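Side-chain contacts in SusD-like protein BACOVA_02651 (Bacteroides ovatus, PDB 5E75), which binds polysaccharide at the cell surface and probably captures xyloglucan before its transport into the periplasm for degradation: residues 58-62 / 63-67; 284-287 / 288-292; 406-409 / 410-414; 423-426 / 427-430; 434-437 / 438-442. All coordinates share one frame; numbering follows the deposited sequence.

Contact 1. Residues 58-62 / 63-67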
# COMPACT_ATOMS: atom_id res chain seq x y z
N PRO A 58 11.71 -12.25 7.21
CA PRO A 58 10.59 -13.06 7.70
C PRO A 58 10.04 -12.55 9.03
O PRO A 58 8.87 -12.80 9.36
CB PRO A 58 11.23 -14.44 7.89
CG PRO A 58 12.66 -14.18 8.08
CD PRO A 58 12.97 -13.03 7.17
N GLN A 59 10.88 -11.84 9.78
CA GLN A 59 10.47 -11.35 11.08
C GLN A 59 9.27 -10.40 11.01
O GLN A 59 8.53 -10.28 11.98
CB GLN A 59 11.63 -10.66 11.82
CG GLN A 59 12.24 -9.46 11.09
CD GLN A 59 13.35 -9.83 10.12
OE1 GLN A 59 13.50 -10.99 9.74
NE2 GLN A 59 14.14 -8.84 9.73
N PHE A 60 9.09 -9.73 9.88
CA PHE A 60 7.93 -8.86 9.72
C PHE A 60 6.63 -9.65 9.64
O PHE A 60 5.58 -9.20 10.10
CB PHE A 60 8.10 -7.92 8.52
CG PHE A 60 8.99 -6.77 8.82
CD1 PHE A 60 10.35 -6.93 8.77
CD2 PHE A 60 8.46 -5.55 9.23
CE1 PHE A 60 11.18 -5.88 9.09
CE2 PHE A 60 9.29 -4.50 9.55
CZ PHE A 60 10.64 -4.66 9.49
N VAL A 61 6.72 -10.85 9.07
CA VAL A 61 5.58 -11.74 8.92
C VAL A 61 5.27 -12.47 10.23
O VAL A 61 4.11 -12.73 10.57
CB VAL A 61 5.82 -12.79 7.81
CG1 VAL A 61 4.53 -13.58 7.54
CG2 VAL A 61 6.30 -12.13 6.53
N THR A 62 6.32 -12.84 10.97
CA THR A 62 6.15 -13.66 12.16
C THR A 62 6.14 -12.86 13.47
O THR A 62 6.05 -13.43 14.55
CB THR A 62 7.24 -14.74 12.23
OG1 THR A 62 8.52 -14.12 12.40
CG2 THR A 62 7.24 -15.57 10.96
N PHE A 63 6.20 -11.54 13.36
CA PHE A 63 6.15 -10.64 14.52
C PHE A 63 7.35 -10.80 15.45
O PHE A 63 7.20 -10.92 16.68
CB PHE A 63 4.81 -10.75 15.27
CG PHE A 63 3.64 -10.24 14.49
CD1 PHE A 63 3.30 -8.90 14.53
CD2 PHE A 63 2.91 -11.09 13.68
CE1 PHE A 63 2.24 -8.42 13.79
CE2 PHE A 63 1.83 -10.63 12.95
CZ PHE A 63 1.50 -9.28 12.99
N GLN A 64 8.54 -10.78 14.87
CA GLN A 64 9.77 -10.87 15.64
C GLN A 64 10.76 -9.77 15.25
O GLN A 64 11.97 -9.95 15.33
CB GLN A 64 10.39 -12.25 15.46
CG GLN A 64 9.48 -13.37 15.95
CD GLN A 64 10.00 -14.74 15.60
OE1 GLN A 64 9.67 -15.29 14.55
NE2 GLN A 64 10.83 -15.30 16.47
N VAL A 65 10.25 -8.61 14.87
CA VAL A 65 11.09 -7.49 14.47
C VAL A 65 11.79 -6.86 15.68
O VAL A 65 11.19 -6.70 16.74
CB VAL A 65 10.27 -6.40 13.74
CG1 VAL A 65 11.18 -5.25 13.28
CG2 VAL A 65 9.55 -6.99 12.56
N THR A 66 13.07 -6.54 15.52
CA THR A 66 13.83 -5.83 16.56
C THR A 66 14.00 -4.37 16.17
O THR A 66 13.87 -3.99 15.01
CB THR A 66 15.22 -6.43 16.78
OG1 THR A 66 16.09 -6.02 15.72
CG2 THR A 66 15.18 -7.94 16.84
N ALA A 67 14.29 -3.55 17.17
CA ALA A 67 14.44 -2.11 16.96
C ALA A 67 15.60 -1.74 16.05
O ALA A 67 15.62 -0.62 15.53
CB ALA A 67 14.58 -1.41 18.29
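Gln-64 turns its side chain back over Thr-62, just past the end of the helix at 58-62. Its CB sits 4.2 Å from Gln-59 CB. CG comes next and passes Thr-62 O at 3.7 Å. From there the chain runs extended (chi2 172°), which carries the amide to the Thr-62 hydroxyl. CD approaches Thr-62 OG1, and OE1 at the tip accepts a hydrogen bond from that OG1 at 2.7 Å. The hydroxyl lies in the plane of the amide, on a lone pair of OE1. The bond helps orient the hydroxyl and the amide.

Val-65 packs on the Phe-60 ring. Its CG2 sits over the centre of one face, 3.6 Å from the centroid and only 6° off the ring normal. This is a CH-pi contact. CG1 reaches the rim at Phe-60 CZ, 3.9 Å away. Pro-42 and Ile-43 of helix 40-46 also pack on Phe-60. The Gln-59 amide turns outward, and NE2 is hydrogen-bonded to Asp-69.

The backbone closes the helix. Phe-63 N and Phe-60 O, the five-to-two pair, stand 4.1 Å apart and do not bond. Gln-64 N donates to Gln-59 O at 2.9 Å, and Phe-63 between has positive phi (64°). This six-to-one bond makes a helix C-terminus that partly resembles a Schellman motif.

Contact 2. Residues 284-287 / 288-292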
# COMPACT_ATOMS: atom_id res chain seq x y z
N GLY A 284 3.94 -15.90 -2.54
CA GLY A 284 2.63 -15.66 -1.97
C GLY A 284 2.37 -16.69 -0.87
O GLY A 284 2.69 -17.88 -1.04
N SER A 285 1.84 -16.25 0.27
CA SER A 285 1.68 -17.14 1.40
C SER A 285 0.55 -18.12 1.15
O SER A 285 -0.33 -17.89 0.33
CB SER A 285 1.44 -16.37 2.68
OG SER A 285 0.18 -15.72 2.65
N ILE A 286 0.58 -19.23 1.87
CA ILE A 286 -0.51 -20.20 1.78
C ILE A 286 -1.84 -19.50 2.12
O ILE A 286 -2.82 -19.63 1.39
CB ILE A 286 -0.22 -21.37 2.71
CG1 ILE A 286 1.03 -22.13 2.24
CG2 ILE A 286 -1.43 -22.32 2.75
CD1 ILE A 286 1.50 -23.23 3.23
N ASP A 287 -1.85 -18.75 3.22
CA ASP A 287 -3.02 -17.98 3.65
C ASP A 287 -3.50 -17.02 2.57
O ASP A 287 -4.69 -17.00 2.21
CB ASP A 287 -2.64 -17.28 4.97
CG ASP A 287 -3.47 -16.03 5.28
OD1 ASP A 287 -4.71 -16.07 5.25
OD2 ASP A 287 -2.83 -14.99 5.58
N MET A 288 -2.60 -16.21 2.02
CA MET A 288 -2.97 -15.26 0.97
C MET A 288 -3.56 -15.96 -0.26
O MET A 288 -4.60 -15.57 -0.79
CB MET A 288 -1.76 -14.45 0.57
CG MET A 288 -2.05 -13.41 -0.51
SD MET A 288 -3.11 -12.07 0.11
CE MET A 288 -4.52 -12.17 -0.98
N LEU A 289 -2.90 -17.04 -0.70
CA LEU A 289 -3.38 -17.76 -1.87
C LEU A 289 -4.78 -18.32 -1.64
O LEU A 289 -5.60 -18.35 -2.56
CB LEU A 289 -2.41 -18.87 -2.28
CG LEU A 289 -1.11 -18.38 -2.90
CD1 LEU A 289 -0.10 -19.52 -2.94
CD2 LEU A 289 -1.34 -17.80 -4.28
N GLN A 290 -5.07 -18.73 -0.41
CA GLN A 290 -6.39 -19.28 -0.11
C GLN A 290 -7.47 -18.21 -0.09
O GLN A 290 -8.66 -18.52 -0.09
CB GLN A 290 -6.37 -20.02 1.22
CG GLN A 290 -5.59 -21.31 1.17
CD GLN A 290 -5.35 -21.92 2.54
OE1 GLN A 290 -5.41 -21.22 3.56
NE2 GLN A 290 -5.03 -23.21 2.56
N GLN A 291 -7.09 -16.94 -0.04
CA GLN A 291 -8.08 -15.86 -0.07
C GLN A 291 -8.76 -15.75 -1.43
O GLN A 291 -9.91 -15.32 -1.52
CB GLN A 291 -7.48 -14.50 0.30
CG GLN A 291 -6.83 -14.44 1.67
CD GLN A 291 -7.72 -14.94 2.76
OE1 GLN A 291 -7.43 -15.95 3.42
NE2 GLN A 291 -8.82 -14.27 2.97
N TYR A 292 -8.05 -16.09 -2.50
CA TYR A 292 -8.66 -16.01 -3.82
C TYR A 292 -9.72 -17.09 -3.97
O TYR A 292 -9.44 -18.29 -3.86
CB TYR A 292 -7.62 -16.14 -4.93
CG TYR A 292 -6.53 -15.09 -4.84
CD1 TYR A 292 -6.73 -13.81 -5.33
CD2 TYR A 292 -5.32 -15.39 -4.24
CE1 TYR A 292 -5.74 -12.83 -5.22
CE2 TYR A 292 -4.32 -14.42 -4.11
CZ TYR A 292 -4.54 -13.15 -4.61
OH TYR A 292 -3.56 -12.20 -4.48
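Ser-285 is the N-cap of helix 286-291, and its side chain caps the N-H of Met-288. OG lies between the backbone N and the carbonyl carbon of its own residue (chi1 68°). From there it accepts from Met-288 N at 2.9 Å, with a nearly straight N-H (160°). The same oxygen lies close to Met-288 CB, at 3.1 Å. It is also hydrogen-bonded to Asn-49 O, so the cap is tied to a distant part of the chain. The carbonyl of Ser-285 then starts the regular helical bonding, taking Leu-289 N at 2.9 Å. Leu-289 lays its CG against that carbonyl oxygen.

One turn on, Ile-286 and Gln-290 lie side by side and point the same way. Gln-290 CG passes Ile-286 O at 3.2 Å, and its amide end rests near Ile-286 CG2, with NE2 at 3.7 Å. Phe-462 of strand 460-465 packs on both residues and on Leu-289. Near the helix end Gln-291 N bonds only weakly to Asp-287 O, at 3.3 Å, and more closely to Met-288 O, at 2.9 Å.

Asp-287 holds CG beside its carbonyl carbon (chi1 156°). Its OD2 is shared by Arg-412, in a salt bridge, and by Gln-443 and Asn-49. The carboxylate sits in the first turn, where the helix N-terminus would probably favour a negative charge. Three donors on one oxygen point the same way, and Asp-287 is probably ionised.

Contact 3. Residues 406-409 / 410-414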
# COMPACT_ATOMS: atom_id res chain seq x y z
N ASP A 406 -16.39 -10.27 4.68
CA ASP A 406 -16.37 -10.20 3.23
C ASP A 406 -15.48 -9.05 2.77
O ASP A 406 -14.76 -9.18 1.78
CB ASP A 406 -17.77 -10.00 2.65
CG ASP A 406 -18.68 -11.18 2.86
OD1 ASP A 406 -18.27 -12.31 2.53
OD2 ASP A 406 -19.80 -10.97 3.36
N ILE A 407 -15.52 -7.94 3.49
CA ILE A 407 -14.72 -6.77 3.14
C ILE A 407 -13.24 -7.04 3.36
O ILE A 407 -12.40 -6.67 2.52
CB ILE A 407 -15.19 -5.53 3.91
CG1 ILE A 407 -16.60 -5.19 3.43
CG2 ILE A 407 -14.23 -4.36 3.69
CD1 ILE A 407 -17.29 -4.08 4.16
N ILE A 408 -12.89 -7.70 4.46
CA ILE A 408 -11.50 -8.03 4.74
C ILE A 408 -10.94 -8.90 3.60
O ILE A 408 -9.85 -8.65 3.09
CB ILE A 408 -11.33 -8.73 6.11
CG1 ILE A 408 -11.65 -7.74 7.24
CG2 ILE A 408 -9.91 -9.30 6.26
CD1 ILE A 408 -11.81 -8.41 8.62
N ARG A 409 -11.69 -9.92 3.20
CA ARG A 409 -11.21 -10.82 2.16
C ARG A 409 -11.09 -10.09 0.85
O ARG A 409 -10.11 -10.26 0.14
CB ARG A 409 -12.16 -12.02 2.02
CG ARG A 409 -11.65 -13.12 1.09
CD ARG A 409 -12.61 -14.30 1.07
NE ARG A 409 -12.00 -15.42 0.38
CZ ARG A 409 -12.49 -16.65 0.33
NH1 ARG A 409 -13.62 -16.95 0.93
NH2 ARG A 409 -11.82 -17.59 -0.31
N GLU A 410 -12.08 -9.27 0.53
CA GLU A 410 -12.12 -8.57 -0.74
C GLU A 410 -10.95 -7.60 -0.85
O GLU A 410 -10.32 -7.50 -1.91
CB GLU A 410 -13.45 -7.84 -0.95
CG GLU A 410 -13.74 -7.53 -2.43
CD GLU A 410 -13.91 -8.78 -3.27
OE1 GLU A 410 -14.31 -9.84 -2.71
OE2 GLU A 410 -13.64 -8.71 -4.48
N ARG A 411 -10.65 -6.88 0.23
CA ARG A 411 -9.52 -5.97 0.20
C ARG A 411 -8.20 -6.72 0.04
O ARG A 411 -7.34 -6.30 -0.73
CB ARG A 411 -9.50 -5.08 1.44
CG ARG A 411 -10.61 -4.04 1.45
CD ARG A 411 -10.48 -3.09 2.63
NE ARG A 411 -9.34 -2.20 2.45
CZ ARG A 411 -9.36 -1.05 1.80
NH1 ARG A 411 -10.48 -0.53 1.33
NH2 ARG A 411 -8.24 -0.34 1.66
N ARG A 412 -8.02 -7.83 0.75
CA ARG A 412 -6.78 -8.58 0.62
C ARG A 412 -6.52 -8.98 -0.83
O ARG A 412 -5.40 -8.81 -1.33
CB ARG A 412 -6.76 -9.81 1.53
CG ARG A 412 -6.62 -9.47 3.01
CD ARG A 412 -6.43 -10.69 3.90
NE ARG A 412 -5.14 -11.33 3.63
CZ ARG A 412 -4.78 -12.54 4.05
NH1 ARG A 412 -5.60 -13.30 4.78
NH2 ARG A 412 -3.59 -13.02 3.71
N VAL A 413 -7.54 -9.51 -1.51
CA VAL A 413 -7.36 -9.98 -2.87
C VAL A 413 -7.31 -8.83 -3.89
O VAL A 413 -6.62 -8.94 -4.89
CB VAL A 413 -8.41 -11.05 -3.32
CG1 VAL A 413 -8.33 -12.31 -2.48
CG2 VAL A 413 -9.80 -10.54 -3.29
N GLU A 414 -7.99 -7.73 -3.63
CA GLU A 414 -7.90 -6.59 -4.54
C GLU A 414 -6.52 -5.96 -4.47
O GLU A 414 -6.00 -5.52 -5.50
CB GLU A 414 -9.00 -5.58 -4.21
CG GLU A 414 -9.05 -4.38 -5.16
CD GLU A 414 -9.38 -4.72 -6.59
OE1 GLU A 414 -9.98 -5.80 -6.86
OE2 GLU A 414 -9.06 -3.89 -7.47
O HOH W 1 -15.51 -10.76 -0.38
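The carboxylate of Glu-410 meets the backbone carbonyl of Asp-406 through a water rather than directly. The water donates to Glu-410 OE1 at 2.8 Å and to Asp-406 O, also at 2.8 Å. Asp-406 O thus has two donors, the water and Glu-410 N at 3.0 Å. A bend at chi2 (64°) turns the carboxylate back to the water. None of the flat ends of Arg-409, Glu-410, Arg-411 and Arg-412 stacks on another across this contact. Their polar ends look to other parts of the chain. OE1 of Glu-410 also pairs with Arg-391, and OE2 with Arg-299.

All of this lies on helix 404-415 of the largely helical SusD-family fold. The bonds at 406-410, 407-411, 408-412 and 409-413 are of the regular i to i+4 kind. The helix is largely buried. Helices 286-291, 360-372 and 421-431 all pack on its side chains.

The aliphatic stems do the direct touching. Arg-411 lies alongside Ile-407 and points the same way. Its CG passes Ile-407 O at 3.4 Å, and its CD reaches Ile-407 CG2 at 4.1 Å. A bend at chi3 (70°) then turns the guanidinium off, and NH2 makes salt bridges to Asp-362 and Asp-424. Arg-412 repeats the start of this path, with CG 3.3 Å from Ile-408 O, and its NH2 forms a salt bridge with Asp-287. Val-413 sets CG2 against Arg-409 O at 3.5 Å. Arg-409 runs extended from CG to NE, and NE bonds to Gln-291 O.

Contact 4. Residues 423-426 / 427-430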
# COMPACT_ATOMS: atom_id res chain seq x y z
N TYR A 423 -1.50 -1.93 6.54
CA TYR A 423 -2.04 -0.71 7.13
C TYR A 423 -3.53 -0.86 7.42
O TYR A 423 -4.01 -0.38 8.44
CB TYR A 423 -1.78 0.49 6.20
CG TYR A 423 -0.31 0.73 5.93
CD1 TYR A 423 0.49 1.28 6.90
CD2 TYR A 423 0.27 0.47 4.68
CE1 TYR A 423 1.82 1.54 6.68
CE2 TYR A 423 1.63 0.68 4.47
CZ TYR A 423 2.38 1.22 5.48
OH TYR A 423 3.73 1.52 5.35
N ASP A 424 -4.25 -1.53 6.52
CA ASP A 424 -5.66 -1.80 6.74
C ASP A 424 -5.86 -2.74 7.94
O ASP A 424 -6.80 -2.57 8.71
CB ASP A 424 -6.30 -2.42 5.51
CG ASP A 424 -6.36 -1.49 4.34
OD1 ASP A 424 -6.24 -0.28 4.55
OD2 ASP A 424 -6.56 -2.00 3.22
N MET A 425 -4.99 -3.73 8.09
CA MET A 425 -5.08 -4.65 9.22
C MET A 425 -4.83 -3.94 10.55
O MET A 425 -5.48 -4.28 11.55
CB MET A 425 -4.14 -5.84 9.05
CG MET A 425 -4.61 -6.80 7.99
SD MET A 425 -3.42 -8.10 7.69
CE MET A 425 -4.32 -9.07 6.47
N VAL A 426 -3.92 -2.97 10.60
CA VAL A 426 -3.71 -2.21 11.83
C VAL A 426 -4.96 -1.40 12.18
O VAL A 426 -5.38 -1.35 13.34
CB VAL A 426 -2.46 -1.30 11.74
CG1 VAL A 426 -2.33 -0.45 12.99
CG2 VAL A 426 -1.22 -2.16 11.53
N THR A 427 -5.56 -0.75 11.17
CA THR A 427 -6.81 -0.04 11.38
C THR A 427 -7.88 -0.96 11.99
O THR A 427 -8.56 -0.60 12.95
CB THR A 427 -7.32 0.60 10.09
OG1 THR A 427 -6.42 1.63 9.71
CG2 THR A 427 -8.70 1.21 10.27
N TRP A 428 -8.05 -2.14 11.41
CA TRP A 428 -9.02 -3.09 11.94
C TRP A 428 -8.66 -3.54 13.37
O TRP A 428 -9.55 -3.71 14.20
CB TRP A 428 -9.18 -4.30 11.00
CG TRP A 428 -9.87 -3.99 9.72
CD1 TRP A 428 -10.97 -3.17 9.53
CD2 TRP A 428 -9.55 -4.50 8.42
NE1 TRP A 428 -11.33 -3.15 8.20
CE2 TRP A 428 -10.46 -3.95 7.50
CE3 TRP A 428 -8.55 -5.36 7.95
CZ2 TRP A 428 -10.41 -4.24 6.15
CZ3 TRP A 428 -8.48 -5.64 6.61
CH2 TRP A 428 -9.41 -5.07 5.72
N PHE A 429 -7.37 -3.71 13.67
CA PHE A 429 -6.92 -4.09 15.00
C PHE A 429 -7.23 -3.02 16.04
O PHE A 429 -7.57 -3.32 17.19
CB PHE A 429 -5.43 -4.43 15.00
CG PHE A 429 -4.83 -4.47 16.36
CD1 PHE A 429 -5.03 -5.55 17.19
CD2 PHE A 429 -4.10 -3.40 16.83
CE1 PHE A 429 -4.51 -5.56 18.47
CE2 PHE A 429 -3.58 -3.41 18.11
CZ PHE A 429 -3.79 -4.48 18.93
N ARG A 430 -7.14 -1.76 15.63
CA ARG A 430 -7.47 -0.67 16.54
C ARG A 430 -8.97 -0.58 16.82
O ARG A 430 -9.37 0.02 17.83
CB ARG A 430 -6.93 0.66 15.99
CG ARG A 430 -5.56 1.01 16.51
CD ARG A 430 -5.68 1.66 17.89
NE ARG A 430 -4.40 2.11 18.41
CZ ARG A 430 -3.58 1.38 19.16
NH1 ARG A 430 -3.90 0.14 19.50
NH2 ARG A 430 -2.44 1.91 19.58
O HOH W 2 -7.07 1.97 6.99
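Trp-428 lies flat against Asp-424, one turn back along helix 421-431. This is the tight side of the contact. Trp-428 CG lies beside the backbone N (chi1 -71°), which lays the indole back along the helix. Asp-424 O stands 3.1 Å above the indole plane, off-centre. On the same face Asp-424 CB makes a CH-pi contact, 4.3 Å from the centroid of the six-membered ring and 20° off its normal. Asp-424 O also accepts from Trp-428 N at 3.0 Å, so the same oxygen takes the helical bond and lies against the indole face. Met-425 CG adds an apolar touch to Trp-428 CE3 at 4.2 Å. Helix 404-415 packs on the indole through Leu-404, Ile-408 and Arg-411.

The other side is looser and holds a water. Thr-427 OG1 lies 2.8 Å from that water. The water in turn donates only weakly to Asp-424 OD1, at 3.4 Å. Thr-427 N bonds to Tyr-423 O.

The polar ends are matched further out. Trp-428 NE1 is bonded to Glu-369, and Asp-424 OD2 forms a salt bridge with Arg-411. With that charged partner, the buried Asp-424 is probably ionised, while its CB remains an apolar surface for the indole.

Contact 5. Residues 434-437 / 438-442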
# COMPACT_ATOMS: atom_id res chain seq x y z
N ASP A 434 -9.53 -7.98 19.58
CA ASP A 434 -9.60 -9.40 19.86
C ASP A 434 -9.87 -10.18 18.58
O ASP A 434 -9.24 -11.21 18.34
CB ASP A 434 -10.65 -9.69 20.94
CG ASP A 434 -10.26 -9.13 22.29
OD1 ASP A 434 -9.06 -9.20 22.64
OD2 ASP A 434 -11.15 -8.61 23.00
N LYS A 435 -10.80 -9.71 17.76
CA LYS A 435 -11.05 -10.37 16.48
C LYS A 435 -9.76 -10.43 15.65
O LYS A 435 -9.43 -11.46 15.07
CB LYS A 435 -12.11 -9.61 15.69
CG LYS A 435 -12.34 -10.13 14.27
CD LYS A 435 -13.24 -9.20 13.45
CE LYS A 435 -13.51 -9.75 12.06
NZ LYS A 435 -14.29 -11.02 12.13
N MET A 436 -9.07 -9.31 15.53
CA MET A 436 -7.91 -9.29 14.65
C MET A 436 -6.70 -10.06 15.19
O MET A 436 -5.96 -10.63 14.41
CB MET A 436 -7.52 -7.86 14.29
CG MET A 436 -8.60 -7.13 13.49
SD MET A 436 -9.27 -8.04 12.09
CE MET A 436 -7.82 -8.30 11.08
N LEU A 437 -6.50 -10.09 16.50
CA LEU A 437 -5.43 -10.93 17.03
C LEU A 437 -5.72 -12.40 16.72
O LEU A 437 -4.83 -13.16 16.35
CB LEU A 437 -5.27 -10.72 18.54
CG LEU A 437 -4.67 -9.36 18.93
CD1 LEU A 437 -4.74 -9.20 20.45
CD2 LEU A 437 -3.25 -9.19 18.42
N ASN A 438 -6.98 -12.81 16.84
CA ASN A 438 -7.35 -14.18 16.49
C ASN A 438 -7.11 -14.43 15.00
O ASN A 438 -6.58 -15.46 14.60
CB ASN A 438 -8.80 -14.45 16.86
CG ASN A 438 -9.26 -15.83 16.46
OD1 ASN A 438 -9.93 -16.01 15.44
ND2 ASN A 438 -8.87 -16.82 17.25
N TYR A 439 -7.48 -13.44 14.18
CA TYR A 439 -7.24 -13.50 12.75
C TYR A 439 -5.73 -13.70 12.47
O TYR A 439 -5.33 -14.61 11.76
CB TYR A 439 -7.76 -12.22 12.08
CG TYR A 439 -7.75 -12.23 10.56
CD1 TYR A 439 -6.56 -12.08 9.85
CD2 TYR A 439 -8.93 -12.35 9.84
CE1 TYR A 439 -6.55 -12.10 8.47
CE2 TYR A 439 -8.93 -12.35 8.46
CZ TYR A 439 -7.73 -12.22 7.78
OH TYR A 439 -7.71 -12.23 6.41
N PHE A 440 -4.88 -12.85 13.05
CA PHE A 440 -3.44 -12.92 12.76
C PHE A 440 -2.85 -14.27 13.18
O PHE A 440 -2.00 -14.82 12.48
CB PHE A 440 -2.68 -11.79 13.47
CG PHE A 440 -3.12 -10.40 13.10
CD1 PHE A 440 -3.60 -10.09 11.85
CD2 PHE A 440 -3.04 -9.40 14.04
CE1 PHE A 440 -4.01 -8.80 11.55
CE2 PHE A 440 -3.44 -8.12 13.75
CZ PHE A 440 -3.94 -7.82 12.52
N ASN A 441 -3.30 -14.79 14.31
CA ASN A 441 -2.83 -16.08 14.81
C ASN A 441 -3.36 -17.26 14.02
O ASN A 441 -2.88 -18.37 14.21
CB ASN A 441 -3.20 -16.23 16.29
CG ASN A 441 -2.26 -15.45 17.19
OD1 ASN A 441 -1.06 -15.63 17.15
ND2 ASN A 441 -2.82 -14.55 17.99
N ASN A 442 -4.33 -17.03 13.16
CA ASN A 442 -4.87 -18.07 12.31
C ASN A 442 -4.46 -17.96 10.85
O ASN A 442 -5.02 -18.65 10.00
CB ASN A 442 -6.39 -18.14 12.47
CG ASN A 442 -6.79 -18.94 13.69
OD1 ASN A 442 -6.76 -20.17 13.67
ND2 ASN A 442 -7.10 -18.26 14.78
O HOH W 3 -10.99 -13.61 14.25
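Met-436 meets both Tyr-439 and Phe-440, one turn ahead on helix 433-441. The contact with Tyr-439 is a Met-aromatic one at i to i+3, on a helix of the SusD-family fold.

Apolar and aromatic contacts come first. Bends at chi2 (-48°) and chi3 (-61°) curl the Met-436 chain so that its methyl sits in the corner formed by the two aromatic side chains. CE lies over one face of the Tyr-439 ring, 4.0 Å from Tyr-439 CG. The same methyl touches Phe-440 CE1 at 3.9 Å. The sulfur is farther off, with SD 5.3 Å from the Tyr-439 centroid in an oblique position. Leu-437 adds a looser touch on Phe-440. Trp-428 and Phe-429 of helix 421-431 pack on Met-436 from outside.

A carbonyl also meets a ring. Met-436 O stands 3.1 Å above the Phe-440 plane, nearest to CG and CD2, while it accepts the helical bond from Phe-440 N.

The polar contacts include a water bridge. The water donates to Lys-435 O at 2.8 Å and to Asn-438 OD1 at 2.9 Å, tying side chain to backbone one turn apart. Other polar ends have partners beyond this helix. Lys-435 NZ makes a salt bridge to Asp-405, Tyr-439 OH bonds to Arg-412, and Asn-441 OD1 takes Ile-488 N.

At the helix end Asn-442 folds its amide back. ND2 donates to Asn-438 O at 2.9 Å, from 36° above the carbonyl plane rather than on a lone pair.

In the fold
The five contacts follow one another along the chain without overlap. Contact 1 lies in the N-terminal part of the chain, and the other four come much later. Contacts 3, 4 and 5 sit on three consecutive helices, 404-415, 421-431 and 433-441, which pack together. Centres of contacts 4 and 5 are about 11 Å apart, and those of 3 and 4 about 13 Å. Contact 2, on helix 286-291, joins this group from the side of contact 3, about 12 Å between centres. Contact 1 stands apart, its nearest atoms about 5 Å from contact 5. Helix 286-291 thus packs with three later, consecutive helices of this SusD-family protein, and Arg-412 pairs with both Asp-287 and Tyr-439.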